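Long-range contacts in Isomerase/lactonizing enzyme (Agrobacterium fabrum str. C58, PDB 2NQL), which is of unknown specific function but belongs to the mandelate racemase and muconate lactonizing enzyme group of the enolase superfamily: residues F11-R17 / T48-L54; A24-G28 / I37-G41; G67-G71 / E289-K293; T115-D121 / W268-W272; G321-A326 / L373-P377. All coordinates share one frame; numbering follows the deposited sequence. Where two conformers were deposited one is given.

Contact 1: F11-R17 / T48-L54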
# COMPACT_ATOMS: atom_id res chain seq x y z
N PHE A 11 14.01 7.54 -14.02
CA PHE A 11 13.67 8.75 -14.76
C PHE A 11 12.18 9.02 -14.67
O PHE A 11 11.40 8.11 -14.41
CB PHE A 11 13.97 8.62 -16.26
CG PHE A 11 15.40 8.27 -16.57
CD1 PHE A 11 16.34 9.28 -16.76
CD2 PHE A 11 15.77 6.94 -16.73
CE1 PHE A 11 17.68 8.95 -17.08
CE2 PHE A 11 17.12 6.60 -17.04
CZ PHE A 11 18.05 7.61 -17.21
N THR A 12 11.81 10.27 -14.89
CA THR A 12 10.42 10.59 -15.24
C THR A 12 10.36 11.06 -16.69
O THR A 12 11.32 11.60 -17.23
CB THR A 12 9.80 11.68 -14.35
OG1 THR A 12 10.68 12.81 -14.32
CG2 THR A 12 9.61 11.12 -12.93
N LEU A 13 9.22 10.80 -17.31
CA LEU A 13 8.86 11.43 -18.59
C LEU A 13 7.56 12.18 -18.34
O LEU A 13 6.56 11.58 -17.96
CB LEU A 13 8.69 10.34 -19.66
CG LEU A 13 8.13 10.76 -21.05
CD1 LEU A 13 8.89 11.95 -21.56
CD2 LEU A 13 8.24 9.59 -22.06
N THR A 14 7.60 13.50 -18.54
CA THR A 14 6.46 14.36 -18.27
C THR A 14 6.16 15.09 -19.57
O THR A 14 7.06 15.63 -20.19
CB THR A 14 6.79 15.43 -17.19
OG1 THR A 14 7.38 14.80 -16.05
CG2 THR A 14 5.52 16.15 -16.74
N GLN A 15 4.88 15.08 -19.96
CA GLN A 15 4.42 15.82 -21.14
C GLN A 15 3.04 16.41 -20.88
O GLN A 15 2.26 15.87 -20.07
CB GLN A 15 4.32 14.88 -22.34
CG GLN A 15 5.67 14.34 -22.87
CD GLN A 15 5.61 14.02 -24.33
OE1 GLN A 15 5.03 13.01 -24.73
NE2 GLN A 15 6.17 14.89 -25.14
N PRO A 16 2.70 17.47 -21.63
CA PRO A 16 1.31 17.98 -21.59
C PRO A 16 0.30 16.91 -21.96
O PRO A 16 0.58 16.06 -22.80
CB PRO A 16 1.32 19.08 -22.67
CG PRO A 16 2.73 19.55 -22.74
CD PRO A 16 3.54 18.27 -22.56
N ARG A 17 -0.87 16.94 -21.33
CA ARG A 17 -2.00 16.07 -21.71
C ARG A 17 -2.47 16.53 -23.10
O ARG A 17 -2.42 17.73 -23.42
CB ARG A 17 -3.17 16.22 -20.73
CG ARG A 17 -2.80 16.03 -19.24
CD ARG A 17 -3.82 15.15 -18.51
NE ARG A 17 -4.00 13.94 -19.30
CZ ARG A 17 -5.02 13.10 -19.23
NH1 ARG A 17 -5.04 12.05 -20.05
NH2 ARG A 17 -5.99 13.28 -18.35
N THR A 48 -2.25 17.59 -13.91
CA THR A 48 -2.53 18.49 -15.03
C THR A 48 -1.50 18.29 -16.15
O THR A 48 -1.05 19.24 -16.79
CB THR A 48 -2.62 19.98 -14.56
OG1 THR A 48 -1.44 20.32 -13.81
CG2 THR A 48 -3.90 20.16 -13.67
N PHE A 49 -1.11 17.03 -16.36
CA PHE A 49 0.04 16.67 -17.20
C PHE A 49 0.04 15.13 -17.24
O PHE A 49 -0.65 14.48 -16.42
CB PHE A 49 1.37 17.19 -16.64
CG PHE A 49 1.52 16.93 -15.17
CD1 PHE A 49 1.91 15.65 -14.73
CD2 PHE A 49 1.21 17.92 -14.22
CE1 PHE A 49 1.99 15.36 -13.35
CE2 PHE A 49 1.31 17.65 -12.84
CZ PHE A 49 1.69 16.37 -12.41
N ASP A 50 0.78 14.56 -18.18
CA ASP A 50 0.98 13.10 -18.23
C ASP A 50 2.38 12.87 -17.69
O ASP A 50 3.29 13.65 -17.97
CB ASP A 50 0.92 12.59 -19.65
CG ASP A 50 -0.50 12.45 -20.18
OD1 ASP A 50 -1.48 12.57 -19.41
OD2 ASP A 50 -0.63 12.19 -21.39
N ARG A 51 2.55 11.82 -16.89
CA ARG A 51 3.89 11.56 -16.30
C ARG A 51 3.97 10.09 -15.93
O ARG A 51 3.00 9.52 -15.45
CB ARG A 51 4.12 12.43 -15.05
CG ARG A 51 5.56 12.37 -14.48
CD ARG A 51 5.80 13.49 -13.46
NE ARG A 51 4.84 13.51 -12.36
CZ ARG A 51 4.68 14.55 -11.55
NH1 ARG A 51 5.38 15.68 -11.72
NH2 ARG A 51 3.79 14.47 -10.58
N SER A 52 5.12 9.48 -16.17
CA SER A 52 5.32 8.12 -15.67
C SER A 52 6.77 8.01 -15.23
O SER A 52 7.60 8.87 -15.55
CB SER A 52 5.01 7.08 -16.75
OG SER A 52 5.84 7.25 -17.88
N VAL A 53 7.07 6.93 -14.51
CA VAL A 53 8.44 6.68 -14.07
C VAL A 53 9.03 5.58 -14.92
O VAL A 53 8.41 4.53 -15.05
CB VAL A 53 8.48 6.23 -12.56
CG1 VAL A 53 9.88 5.63 -12.19
CG2 VAL A 53 8.15 7.43 -11.65
N LEU A 54 10.21 5.83 -15.48
CA LEU A 54 10.90 4.84 -16.31
C LEU A 54 12.15 4.34 -15.59
O LEU A 54 12.82 5.12 -14.90
CB LEU A 54 11.32 5.49 -17.64
CG LEU A 54 10.16 5.69 -18.62
CD1 LEU A 54 10.57 6.73 -19.66
CD2 LEU A 54 9.88 4.37 -19.30
O HOH W 1 5.12 9.30 -19.57
O HOH W 2 7.47 16.35 -13.65
O HOH W 3 1.09 13.33 -23.19
O HOH W 4 -1.09 19.14 -19.55
O HOH W 5 -2.93 12.77 -22.65
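The aliphatic part of Arg17 lies across the backbone of Thr48 and Phe49, its CG 3.5 Å from Phe49 N, and a water joins Arg17 N to Thr48 O. Bends at chi2 (-136°) and chi3 (51°) then turn the arginine into a salt bridge with Asp50. Its NE stands 2.9 Å from Asp50 OD1, but the hydrogen bond is weak, since the N-H points well aside of the oxygen. Asp50 begins the regular antiparallel pairing, and its N gives a 2.7 Å bond to Gln15 O. Arg51 runs alongside Thr14, with CD 3.3 Å from Thr14 OG1; a water links that hydroxyl to Arg51 NH1, while Phe49 CE1 covers one guanidinium face. Ser52 forms a hydrogen-bonded pair with Leu13; another water donates to both Leu13 O and Ser52 OG, and OG is also hydrogen-bonded to Glu68 OE2. Val53 CG2 meets Thr12 CG2 at 4.2 Å. Leu54 exchanges two backbone bonds with Phe11 and lays CD1 against Leu13 CB at 4.1 Å. These are the two inner strands of the four-stranded sheet of the capping domain: strand 64-70 borders Leu54, strand 386-387 borders Thr12, and Pro75 of helix 75-90 touches Thr12, Arg51 and Val53, while Arg51 NE bonds Gly71 O.

Contact 2: A24-G28 / I37-G41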
# COMPACT_ATOMS: atom_id res chain seq x y z
N ALA A 24 -14.19 17.57 -16.98
CA ALA A 24 -14.67 16.79 -15.85
C ALA A 24 -14.75 17.60 -14.55
O ALA A 24 -15.40 17.18 -13.59
CB ALA A 24 -13.80 15.55 -15.66
N LEU A 25 -14.09 18.76 -14.54
CA LEU A 25 -14.06 19.63 -13.37
C LEU A 25 -15.09 20.74 -13.51
O LEU A 25 -14.85 21.76 -14.17
CB LEU A 25 -12.66 20.21 -13.21
CG LEU A 25 -11.58 19.13 -13.14
CD1 LEU A 25 -10.26 19.79 -13.28
CD2 LEU A 25 -11.66 18.42 -11.80
N ARG A 26 -16.26 20.54 -12.89
CA ARG A 26 -17.43 21.37 -13.19
C ARG A 26 -17.92 22.17 -11.98
O ARG A 26 -19.02 22.76 -12.01
CB ARG A 26 -18.55 20.50 -13.76
CG ARG A 26 -18.33 20.10 -15.21
CD ARG A 26 -19.09 18.83 -15.56
NE ARG A 26 -20.49 18.91 -15.14
CZ ARG A 26 -21.48 19.40 -15.89
NH1 ARG A 26 -21.24 19.87 -17.11
NH2 ARG A 26 -22.72 19.43 -15.41
N GLU A 27 -17.10 22.19 -10.93
CA GLU A 27 -17.51 22.73 -9.63
C GLU A 27 -16.53 23.78 -9.12
O GLU A 27 -16.40 24.00 -7.90
CB GLU A 27 -17.66 21.60 -8.60
CG GLU A 27 -18.81 20.61 -8.88
CD GLU A 27 -20.18 21.16 -8.52
OE1 GLU A 27 -20.28 21.99 -7.59
OE2 GLU A 27 -21.16 20.75 -9.17
N GLY A 28 -15.84 24.45 -10.04
CA GLY A 28 -14.96 25.54 -9.64
C GLY A 28 -13.65 25.08 -9.00
O GLY A 28 -13.04 25.82 -8.23
N ILE A 37 -5.03 18.67 -9.11
CA ILE A 37 -6.44 19.11 -8.98
C ILE A 37 -7.36 17.98 -8.52
O ILE A 37 -7.28 16.86 -9.01
CB ILE A 37 -6.93 19.81 -10.29
CG1 ILE A 37 -8.22 20.61 -10.05
CG2 ILE A 37 -7.01 18.85 -11.46
CD1 ILE A 37 -8.28 21.86 -10.95
N VAL A 38 -8.19 18.27 -7.53
CA VAL A 38 -9.11 17.29 -6.99
C VAL A 38 -10.49 17.51 -7.60
O VAL A 38 -11.01 18.62 -7.53
CB VAL A 38 -9.17 17.32 -5.43
CG1 VAL A 38 -10.38 16.56 -4.89
CG2 VAL A 38 -7.93 16.68 -4.84
N ARG A 39 -11.04 16.46 -8.22
CA ARG A 39 -12.42 16.47 -8.70
C ARG A 39 -13.38 16.38 -7.52
O ARG A 39 -13.36 15.41 -6.77
CB ARG A 39 -12.65 15.34 -9.70
CG ARG A 39 -13.84 15.57 -10.63
CD ARG A 39 -14.28 14.29 -11.34
NE ARG A 39 -13.34 13.87 -12.38
CZ ARG A 39 -13.43 12.73 -13.06
NH1 ARG A 39 -14.40 11.87 -12.82
NH2 ARG A 39 -12.52 12.45 -13.98
N LYS A 40 -14.21 17.40 -7.35
CA LYS A 40 -15.09 17.51 -6.18
C LYS A 40 -16.08 16.36 -6.10
O LYS A 40 -16.39 15.87 -5.00
CB LYS A 40 -15.78 18.87 -6.14
CG LYS A 40 -14.90 19.96 -5.59
CD LYS A 40 -15.64 21.27 -5.45
CE LYS A 40 -14.67 22.43 -5.48
NZ LYS A 40 -15.30 23.71 -5.11
N GLY A 41 -16.54 15.88 -7.25
CA GLY A 41 -17.53 14.80 -7.30
C GLY A 41 -17.07 13.42 -6.85
O GLY A 41 -17.88 12.64 -6.35
O HOH W 6 -12.84 25.22 -5.41
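Leu25 meets Ile37 tip to tip, the CD1 atoms of Leu25 and Ile37 being 3.7 Å apart, and its other methyl, CD2, rests 3.7 Å from Arg39 CA. The contact folds the long loop that follows the first strand of the capping domain back onto the first strand of a small antiparallel hairpin, strands 36-38 and 45-47, and the turn that follows it; within the hairpin Ile37 pairs with Tyr46. The two segments run almost perpendicular, 87° apart, so side chains rather than paired backbones make the join. The Leu25 side chain crosses that of Arg39 at about a right angle. With CG anti to the backbone N (chi1 -158°) and a bend only at chi3, Arg39 in the conformer described, one of two, stretches past Leu25 as far as Ala24, whose CB lies over one face of the guanidinium, 3.7 Å from Arg39 NE. At the other end of the contact, on the protein surface, the alkyl chain of Lys40 packs on Glu27 CB, with Lys40 CD 3.8 Å from it. Glu29 draws the two segments together as well, its OE1 accepting from Glu27 N and its OE2 from Lys40 N. The extended lysine ends in a 3.0 Å hydrogen bond from Lys40 NZ to Glu27 O, and NZ also donates to a water that in turn donates to Gly28 O.

Contact 3: G67-G71 / E289-K293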
# COMPACT_ATOMS: atom_id res chain seq x y z
N GLY A 67 11.91 -0.65 -17.80
CA GLY A 67 10.66 -0.88 -17.11
C GLY A 67 9.97 0.46 -16.89
O GLY A 67 10.56 1.51 -17.13
N GLU A 68 8.74 0.41 -16.40
CA GLU A 68 7.94 1.62 -16.21
C GLU A 68 6.85 1.37 -15.17
O GLU A 68 6.36 0.24 -15.04
CB GLU A 68 7.32 2.04 -17.56
CG GLU A 68 6.69 3.47 -17.58
CD GLU A 68 5.88 3.74 -18.86
OE1 GLU A 68 5.60 2.80 -19.63
OE2 GLU A 68 5.48 4.92 -19.05
N THR A 69 6.47 2.41 -14.44
CA THR A 69 5.33 2.33 -13.54
C THR A 69 4.67 3.72 -13.50
O THR A 69 5.11 4.63 -14.19
CB THR A 69 5.76 1.85 -12.10
OG1 THR A 69 4.62 1.64 -11.28
CG2 THR A 69 6.76 2.83 -11.44
N TYR A 70 3.65 3.84 -12.67
CA TYR A 70 2.93 5.09 -12.48
C TYR A 70 3.88 6.16 -12.00
O TYR A 70 4.74 5.93 -11.16
CB TYR A 70 1.81 4.92 -11.46
CG TYR A 70 0.52 4.41 -12.07
CD1 TYR A 70 0.46 3.16 -12.71
CD2 TYR A 70 -0.65 5.18 -12.02
CE1 TYR A 70 -0.74 2.70 -13.28
CE2 TYR A 70 -1.85 4.71 -12.57
CZ TYR A 70 -1.88 3.47 -13.20
OH TYR A 70 -3.06 2.99 -13.74
N GLY A 71 3.73 7.33 -12.59
CA GLY A 71 4.45 8.51 -12.13
C GLY A 71 3.58 9.75 -12.10
O GLY A 71 4.12 10.82 -11.87
N GLU A 289 -3.74 -4.05 -14.09
CA GLU A 289 -2.96 -2.98 -14.66
C GLU A 289 -1.47 -3.25 -14.49
O GLU A 289 -0.93 -3.20 -13.37
CB GLU A 289 -3.38 -1.64 -14.04
CG GLU A 289 -2.47 -0.42 -14.43
CD GLU A 289 -2.19 -0.35 -15.94
OE1 GLU A 289 -3.15 -0.18 -16.73
OE2 GLU A 289 -0.99 -0.46 -16.34
N MET A 290 -0.81 -3.52 -15.61
CA MET A 290 0.59 -3.94 -15.59
C MET A 290 1.50 -2.89 -14.92
O MET A 290 2.47 -3.26 -14.24
CB MET A 290 1.07 -4.17 -17.03
CG MET A 290 2.55 -4.46 -17.16
SD MET A 290 3.13 -5.92 -16.24
CE MET A 290 2.39 -7.25 -17.18
N GLY A 291 1.20 -1.60 -15.09
CA GLY A 291 2.03 -0.54 -14.52
C GLY A 291 2.06 -0.53 -12.99
O GLY A 291 3.02 -0.04 -12.39
N HIS A 292 1.01 -1.08 -12.38
CA HIS A 292 0.92 -1.24 -10.92
C HIS A 292 1.53 -2.57 -10.46
O HIS A 292 1.85 -2.72 -9.27
CB HIS A 292 -0.55 -1.21 -10.42
CG HIS A 292 -1.15 0.16 -10.33
ND1 HIS A 292 -0.45 1.25 -9.85
CD2 HIS A 292 -2.40 0.60 -10.63
CE1 HIS A 292 -1.25 2.31 -9.87
NE2 HIS A 292 -2.43 1.94 -10.34
N LYS A 293 1.69 -3.54 -11.38
CA LYS A 293 1.81 -4.96 -10.99
C LYS A 293 3.14 -5.61 -11.37
O LYS A 293 3.76 -6.27 -10.53
CB LYS A 293 0.62 -5.81 -11.51
CG LYS A 293 -0.71 -5.38 -10.94
CD LYS A 293 -1.83 -6.27 -11.46
CE LYS A 293 -3.15 -5.91 -10.82
NZ LYS A 293 -3.63 -4.53 -11.18
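Thr69 and Gly291 mark the point where strand 67-70 comes closest to the short, weakly bonded helix 290-293, with their CA atoms 4.5 Å apart. Glu289 is the N-cap of that helix: its OE2 accepts from Gly291 N at 2.8 Å, on the anti side of the carboxylate, while OE1 bonds His315 ND1. Across the contact, Thr69 OG1 donates to Gly291 O at 2.6 Å, nearly along the C=O axis. Anti placement of OG1 relative to the backbone N (chi1 -174°) brings the hydroxyl to this carbonyl. Tyr70 and His292 form an offset stack, centroids 3.7 Å apart and planes only 14° from parallel, in which His292 CE1 sits over the middle of the tyrosine ring. Glu289 CG approaches the same ring at its edge, 3.5 Å from Tyr70 OH. The imidazole is held from a further side by Asp121 OD1, which bonds His292 ND1. Tyr70 OH binds a glycerol molecule, and the sodium ion lies about 7 Å from the Glu289 side chain. A capping-domain strand thus meets the loop after barrel strand 285-286, the kind of interdomain boundary at which enolase-superfamily active sites are found.

Contact 4: T115-D121 / W268-W272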
# COMPACT_ATOMS: atom_id res chain seq x y z
N THR A 115 2.67 -3.97 1.09
CA THR A 115 2.35 -5.10 0.24
C THR A 115 1.68 -4.62 -1.07
O THR A 115 1.25 -5.41 -1.89
CB THR A 115 1.39 -6.03 0.97
OG1 THR A 115 0.31 -5.29 1.57
CG2 THR A 115 2.20 -6.77 2.09
N GLY A 116 1.60 -3.31 -1.25
CA GLY A 116 0.93 -2.77 -2.44
C GLY A 116 1.40 -1.37 -2.75
O GLY A 116 2.59 -1.07 -2.65
N GLY A 117 0.45 -0.51 -3.12
CA GLY A 117 0.72 0.92 -3.31
C GLY A 117 1.96 1.27 -4.11
O GLY A 117 2.23 0.67 -5.16
N PHE A 118 2.75 2.22 -3.59
CA PHE A 118 3.98 2.65 -4.24
C PHE A 118 5.08 1.61 -4.21
O PHE A 118 5.92 1.57 -5.10
CB PHE A 118 4.50 3.95 -3.63
CG PHE A 118 3.58 5.12 -3.88
CD1 PHE A 118 3.57 5.74 -5.11
CD2 PHE A 118 2.70 5.56 -2.86
CE1 PHE A 118 2.69 6.83 -5.37
CE2 PHE A 118 1.84 6.64 -3.10
CZ PHE A 118 1.83 7.26 -4.36
N TYR A 119 5.11 0.79 -3.16
CA TYR A 119 6.15 -0.24 -3.08
C TYR A 119 6.04 -1.22 -4.25
O TYR A 119 7.03 -1.45 -4.94
CB TYR A 119 6.07 -1.02 -1.76
CG TYR A 119 7.33 -1.82 -1.50
CD1 TYR A 119 8.51 -1.18 -1.19
CD2 TYR A 119 7.32 -3.23 -1.53
CE1 TYR A 119 9.69 -1.91 -0.92
CE2 TYR A 119 8.49 -3.98 -1.28
CZ TYR A 119 9.66 -3.30 -0.96
OH TYR A 119 10.84 -3.96 -0.68
N VAL A 120 4.83 -1.72 -4.50
CA VAL A 120 4.64 -2.62 -5.63
C VAL A 120 4.74 -1.90 -6.98
O VAL A 120 5.21 -2.50 -7.94
CB VAL A 120 3.45 -3.62 -5.48
CG1 VAL A 120 3.34 -4.60 -6.72
CG2 VAL A 120 3.67 -4.49 -4.21
N ASP A 121 4.38 -0.61 -7.04
CA ASP A 121 4.63 0.17 -8.27
C ASP A 121 6.12 0.07 -8.60
O ASP A 121 6.51 -0.22 -9.75
CB ASP A 121 4.30 1.66 -8.08
CG ASP A 121 2.83 2.00 -8.22
OD1 ASP A 121 1.99 1.13 -8.54
OD2 ASP A 121 2.52 3.19 -7.95
N TRP A 268 -5.61 -3.26 -7.95
CA TRP A 268 -4.89 -4.31 -7.21
C TRP A 268 -3.39 -4.22 -7.43
O TRP A 268 -2.93 -3.49 -8.32
CB TRP A 268 -5.38 -5.69 -7.61
CG TRP A 268 -6.79 -5.96 -7.26
CD1 TRP A 268 -7.61 -5.25 -6.44
CD2 TRP A 268 -7.57 -7.05 -7.75
NE1 TRP A 268 -8.85 -5.83 -6.38
CE2 TRP A 268 -8.85 -6.94 -7.18
CE3 TRP A 268 -7.31 -8.11 -8.63
CZ2 TRP A 268 -9.88 -7.85 -7.46
CZ3 TRP A 268 -8.34 -9.01 -8.91
CH2 TRP A 268 -9.60 -8.88 -8.31
N ARG A 269 -2.62 -4.98 -6.65
CA ARG A 269 -1.19 -5.09 -6.90
C ARG A 269 -0.71 -6.54 -7.09
O ARG A 269 0.20 -6.79 -7.85
CB ARG A 269 -0.38 -4.40 -5.78
CG ARG A 269 -0.63 -2.88 -5.62
CD ARG A 269 -0.19 -2.10 -6.85
NE ARG A 269 -0.15 -0.65 -6.61
CZ ARG A 269 -1.20 0.15 -6.73
NH1 ARG A 269 -2.40 -0.31 -7.10
NH2 ARG A 269 -1.05 1.44 -6.46
N THR A 270 -1.31 -7.50 -6.36
CA THR A 270 -0.81 -8.89 -6.41
C THR A 270 -1.99 -9.86 -6.38
O THR A 270 -3.13 -9.47 -6.12
CB THR A 270 0.08 -9.22 -5.18
OG1 THR A 270 -0.77 -9.27 -4.03
CG2 THR A 270 1.23 -8.17 -4.99
N HIS A 271 -1.71 -11.14 -6.60
CA HIS A 271 -2.73 -12.17 -6.51
C HIS A 271 -3.38 -12.22 -5.12
O HIS A 271 -4.53 -12.65 -4.99
CB HIS A 271 -2.13 -13.53 -6.87
CG HIS A 271 -1.12 -14.01 -5.87
ND1 HIS A 271 -1.45 -14.85 -4.83
CD2 HIS A 271 0.20 -13.73 -5.73
CE1 HIS A 271 -0.37 -15.09 -4.11
NE2 HIS A 271 0.64 -14.42 -4.63
N TRP A 272 -2.66 -11.75 -4.09
CA TRP A 272 -3.25 -11.68 -2.74
C TRP A 272 -4.49 -10.78 -2.70
O TRP A 272 -5.51 -11.08 -2.05
CB TRP A 272 -2.21 -11.19 -1.73
CG TRP A 272 -1.05 -12.11 -1.52
CD1 TRP A 272 0.25 -11.88 -1.86
CD2 TRP A 272 -1.08 -13.40 -0.88
NE1 TRP A 272 1.04 -12.94 -1.47
CE2 TRP A 272 0.25 -13.89 -0.87
CE3 TRP A 272 -2.10 -14.18 -0.31
CZ2 TRP A 272 0.59 -15.13 -0.33
CZ3 TRP A 272 -1.76 -15.41 0.24
CH2 TRP A 272 -0.43 -15.87 0.22
O HOH W 7 0.13 -8.07 -1.84
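Arg269 reaches over Gly116 and into the start of helix 117-138, with its CG 3.5 Å from Gly116 CA. CG stands beside the backbone N and the chain bends at chi2 (-65°), which brings the guanidinium to the carbonyl of Gly117. There Gly117 O meets it edge-on and in its plane, 3.1 Å from Arg269 NE, with a fairly straight N-H (161°). The same carbonyl accepts Asp121 N from the opposite face of its plane, so one oxygen serves both the helix and the arginine. The carboxylate plane of Asp121 and the guanidinium plane are nearly parallel, 7° apart. Asp121 OD1 lies 3.4 Å from Arg269 NE but well out of the guanidinium plane, so charge alone links them. Asp121 directs its oxygens instead to His292 and to Tyr114 OH of the second subunit. The contact joins the capping domain to the loop after barrel strand 262-264, beside the dimer interface: Tyr114 of the second subunit makes a cation-pi contact with Arg269, and Arg269 NH1 bonds Arg112 O of that subunit. Val120 and Arg269 lie flank to flank and run opposite ways, Val120 CG1 3.8 Å from Arg269 CB. Next to them, a water bridges Thr115 O and Thr270 OG1, which also accepts a weak capping bond from Trp272 N.

Contact 5: G321-A326 / L373-P377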
# COMPACT_ATOMS: atom_id res chain seq x y z
N GLY A 321 4.36 3.57 -22.95
CA GLY A 321 4.20 2.40 -23.79
C GLY A 321 5.03 1.22 -23.29
O GLY A 321 4.85 0.11 -23.78
N ILE A 322 5.94 1.45 -22.33
CA ILE A 322 6.82 0.37 -21.82
C ILE A 322 6.04 -0.66 -20.98
O ILE A 322 6.07 -1.87 -21.26
CB ILE A 322 8.05 0.96 -21.01
CG1 ILE A 322 8.95 1.89 -21.87
CG2 ILE A 322 8.84 -0.13 -20.26
CD1 ILE A 322 9.56 1.27 -23.10
N PHE A 323 5.33 -0.20 -19.94
CA PHE A 323 4.43 -1.11 -19.25
C PHE A 323 3.25 -1.63 -20.07
O PHE A 323 2.78 -2.73 -19.82
CB PHE A 323 4.06 -0.70 -17.81
CG PHE A 323 3.22 0.57 -17.68
CD1 PHE A 323 1.90 0.62 -18.12
CD2 PHE A 323 3.74 1.67 -17.02
CE1 PHE A 323 1.12 1.79 -17.94
CE2 PHE A 323 2.99 2.85 -16.84
CZ PHE A 323 1.68 2.91 -17.30
N LEU A 324 2.80 -0.87 -21.06
CA LEU A 324 1.77 -1.42 -21.95
C LEU A 324 2.33 -2.61 -22.75
O LEU A 324 1.68 -3.64 -22.86
CB LEU A 324 1.22 -0.35 -22.89
CG LEU A 324 0.16 -0.89 -23.87
CD1 LEU A 324 -1.04 -1.46 -23.14
CD2 LEU A 324 -0.26 0.24 -24.82
N ALA A 325 3.53 -2.47 -23.30
CA ALA A 325 4.17 -3.56 -24.03
C ALA A 325 4.34 -4.78 -23.14
O ALA A 325 4.03 -5.90 -23.55
CB ALA A 325 5.48 -3.14 -24.60
N ALA A 326 4.78 -4.56 -21.90
CA ALA A 326 4.79 -5.62 -20.87
C ALA A 326 3.42 -6.27 -20.67
O ALA A 326 3.34 -7.50 -20.62
CB ALA A 326 5.35 -5.07 -19.55
N LEU A 373 11.17 -7.21 -24.13
CA LEU A 373 9.94 -6.45 -24.18
C LEU A 373 9.50 -6.19 -25.63
O LEU A 373 8.29 -6.17 -25.93
CB LEU A 373 10.21 -5.14 -23.43
CG LEU A 373 9.06 -4.27 -22.98
CD1 LEU A 373 8.21 -5.01 -21.98
CD2 LEU A 373 9.67 -3.00 -22.38
N GLY A 374 10.48 -5.99 -26.52
CA GLY A 374 10.22 -5.73 -27.94
C GLY A 374 10.04 -4.25 -28.26
O GLY A 374 9.85 -3.88 -29.43
N VAL A 375 10.06 -3.40 -27.23
CA VAL A 375 10.04 -1.95 -27.42
C VAL A 375 11.06 -1.33 -26.48
O VAL A 375 11.47 -1.98 -25.52
CB VAL A 375 8.62 -1.28 -27.19
CG1 VAL A 375 7.51 -1.95 -28.05
CG2 VAL A 375 8.23 -1.26 -25.71
N ARG A 376 11.45 -0.09 -26.77
CA ARG A 376 12.30 0.72 -25.86
C ARG A 376 11.96 2.20 -26.13
O ARG A 376 11.35 2.51 -27.17
CB ARG A 376 13.78 0.45 -26.14
CG ARG A 376 14.20 0.92 -27.53
CD ARG A 376 15.69 0.86 -27.72
NE ARG A 376 16.10 1.50 -28.98
CZ ARG A 376 17.28 1.32 -29.55
NH1 ARG A 376 18.17 0.51 -28.98
NH2 ARG A 376 17.56 1.94 -30.69
N PRO A 377 12.33 3.12 -25.22
CA PRO A 377 12.16 4.53 -25.54
C PRO A 377 12.91 4.90 -26.81
O PRO A 377 14.02 4.40 -27.06
CB PRO A 377 12.75 5.25 -24.31
CG PRO A 377 12.50 4.22 -23.17
CD PRO A 377 12.90 2.94 -23.86
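Leu373 plants its forked end on the first turn of helix 322-331, in the shallow hollow formed by Ile322, Ala325 and Ala326. One prong, Leu373 CD1, presses down to the backbone, 3.5 Å from Ala326 N, a depth that the small alanine side chains permit; the other, CD2, lies against Ile322 CG2 at 3.7 Å. With CG anti to the backbone N (chi1 -164°), the fork is turned toward the helix. Ala325 is the matching bump. Its CB enters the notch between Leu373 and Val375, and at 3.5 Å from Val375 CG2 it is held snugly. Between those two residues Gly374 makes a positive-phi turn, and the chain returns with the CB of Val375 pointing at the helix. The surfaces joined are a helix of the modified (beta/alpha) barrel, near its N-terminus, and the chain that leads into strand 376-377, which pairs with strand 354-355. One turn earlier on the helix, the long branch of Ile322 is a second projection. Its CD1 fits a recess walled by Val375 CG2, Arg376 CA and the proline ring, 3.8 Å from Pro377 CD. The Ile322 side chain lies roughly perpendicular to those of Leu373 and Pro377, whereas it and Val375 pass flank by flank, pointing opposite ways. The Arg376 side chain turns off this surface, its CB directed away from the helix and its NE in a salt bridge with Asp355. On the helix side, Glu68 OE1 accepts Phe323 N, and Ile128 of helix 117-138 packs on both Ala326 and Leu373.

Contacts 3 and 5 are buried, contacts 1 and 4 partly so, and contact 2 lies on the surface, about 33 Å between centres from contact 5 and across the middle of the chain. Contacts 1 and 3 share a sheet, strands 50-59 and 64-70 being neighbours; Glu68 ties them to contact 5 as well, through Ser52 on one side and the start of helix 322-331 on the other. Contacts 3 and 4 both join the capping domain to barrel loops and touch the second subunit. Their chemistry follows their place: backbone pairing in contact 1, rings and charged groups at the domain boundary, apolar interlocking in contact 5, and a water-assisted lysine in contact 2.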